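Local coordinates for enoyl-CoA hydratase/isomerase family protein (Pseudomonas syringae pv. tomato, PDB 3OT6), which probably acts on acyl-CoA thioesters as a member of the enoyl-CoA hydratase/isomerase (crotonase) family, its exact reaction being unassigned, at residues Y64-K67 against V68-S72. Residues are numbered along the deposited sequence; the frame is centred on the assembly and turned at random.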
loop_
_atom_site.group_PDB
_atom_site.type_symbol
_atom_site.label_atom_id
_atom_site.label_comp_id
_atom_site.label_asym_id
_atom_site.label_seq_id
_atom_site.Cartn_x
_atom_site.Cartn_y
_atom_site.Cartn_z
ATOM N N TYR A 64 7.180 2.286 -7.808
ATOM C CA TYR A 64 7.596 3.662 -7.991
ATOM C C TYR A 64 7.859 3.898 -9.448
ATOM O O TYR A 64 8.269 2.969 -10.182
ATOM C CB TYR A 64 8.874 3.924 -7.223
ATOM C CG TYR A 64 8.723 4.200 -5.742
ATOM C CD1 TYR A 64 7.909 5.230 -5.296
ATOM C CD2 TYR A 64 9.417 3.447 -4.784
ATOM C CE1 TYR A 64 7.767 5.521 -3.934
ATOM C CE2 TYR A 64 9.281 3.711 -3.417
ATOM C CZ TYR A 64 8.458 4.787 -3.013
ATOM O OH TYR A 64 8.254 5.091 -1.680
ATOM N N ASP A 65 7.556 5.129 -9.884
ATOM C CA ASP A 65 7.865 5.587 -11.246
ATOM C C ASP A 65 9.381 5.549 -11.462
ATOM O O ASP A 65 10.132 6.306 -10.824
ATOM C CB ASP A 65 7.391 7.028 -11.420
ATOM C CG ASP A 65 7.362 7.461 -12.884
ATOM O OD1 ASP A 65 8.162 6.973 -13.704
ATOM O OD2 ASP A 65 6.518 8.294 -13.227
ATOM N N LEU A 66 9.826 4.673 -12.361
ATOM C CA LEU A 66 11.260 4.416 -12.620
ATOM C C LEU A 66 11.915 5.602 -13.307
ATOM O O LEU A 66 13.067 5.951 -13.038
ATOM C CB LEU A 66 11.382 3.193 -13.525
ATOM C CG LEU A 66 11.918 1.848 -13.001
ATOM C CD1 LEU A 66 13.439 1.838 -13.309
ATOM C CD2 LEU A 66 11.591 1.490 -11.481
ATOM N N LYS A 67 11.156 6.218 -14.192
ATOM C CA LYS A 67 11.563 7.433 -14.837
ATOM C C LYS A 67 11.976 8.495 -13.800
ATOM O O LYS A 67 13.095 8.966 -13.844
ATOM C CB LYS A 67 10.442 7.877 -15.789
ATOM C CG LYS A 67 10.826 8.964 -16.790
ATOM C CD LYS A 67 10.554 10.391 -16.218
ATOM C CE LYS A 67 10.930 11.506 -17.247
ATOM N NZ LYS A 67 10.602 11.079 -18.669
ATOM N N VAL A 68 11.120 8.817 -12.824
ATOM C CA VAL A 68 11.511 9.712 -11.725
ATOM C C VAL A 68 12.695 9.210 -10.924
ATOM O O VAL A 68 13.593 10.005 -10.595
ATOM C CB VAL A 68 10.346 10.064 -10.753
ATOM C CG1 VAL A 68 10.837 10.905 -9.538
ATOM C CG2 VAL A 68 9.290 10.788 -11.475
HETATM N N MSE A 69 12.705 7.909 -10.623
HETATM C CA MSE A 69 13.755 7.282 -9.788
HETATM C C MSE A 69 15.156 7.424 -10.350
HETATM O O MSE A 69 16.131 7.633 -9.618
HETATM C CB MSE A 69 13.440 5.793 -9.549
HETATM C CG MSE A 69 12.288 5.575 -8.502
HETATM SE SE MSE A 69 12.825 5.939 -6.657
HETATM C CE MSE A 69 14.475 4.938 -6.667
ATOM N N THR A 70 15.229 7.290 -11.668
ATOM C CA THR A 70 16.498 7.305 -12.370
ATOM C C THR A 70 16.854 8.698 -12.875
ATOM O O THR A 70 17.897 8.878 -13.460
ATOM C CB THR A 70 16.539 6.244 -13.519
ATOM O OG1 THR A 70 15.436 6.436 -14.435
ATOM C CG2 THR A 70 16.527 4.820 -12.927
ATOM N N SER A 71 16.011 9.688 -12.627
ATOM C CA SER A 71 16.239 11.019 -13.171
ATOM C C SER A 71 17.327 11.752 -12.371
ATOM O O SER A 71 18.073 12.557 -12.912
ATOM C CB SER A 71 14.928 11.830 -13.176
ATOM O OG SER A 71 14.656 12.306 -11.856
ATOM N N SER A 72 17.414 11.467 -11.082
ATOM C CA SER A 72 18.469 11.998 -10.287
ATOM C C SER A 72 18.397 11.404 -8.898
ATOM O O SER A 72 17.350 10.936 -8.447
ATOM C CB SER A 72 18.342 13.504 -10.218
ATOM O OG SER A 72 17.584 13.911 -9.100
#
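M69 reaches back over one helical turn to D65 and Y64, and V68 packs across the D65 side chain, at the N-terminus of the short helix 66-71. M69 N donates to D65 O at 3.0 Å, with the donor in the carbonyl plane and an N-H...O angle of 153°: the first i+4 bond of the helix, accepted by its N-cap residue D65. M69 CG, anti to its own carbonyl carbon (chi1 -75°), stands 4.0 Å from Y64 CB, and bends at chi2 and chi3 bring SE obliquely over the Y64 ring, 5.0 Å from its centroid: a Met-aromatic contact. On V68, the CG2 branch meets the D65 carboxylate carbon CG at 4.1 Å, the two side chains crossing at about a right angle. K67 points away overall, its CB lying 3.2 Å from V68 N because the two residues are adjacent in the chain. One residue on from D65, L66 O accepts twice, from T70 N at 2.9 Å and from T70 OG1 at 2.8 Å, the hydroxyl folding back on the i-4 carbonyl; the donors arrive from opposite faces of its plane. The helix lies at the surface against helix 73-91, where Y64 and V68 touch L79 and M69 touches V80; S72 caps that next helix through A75 N.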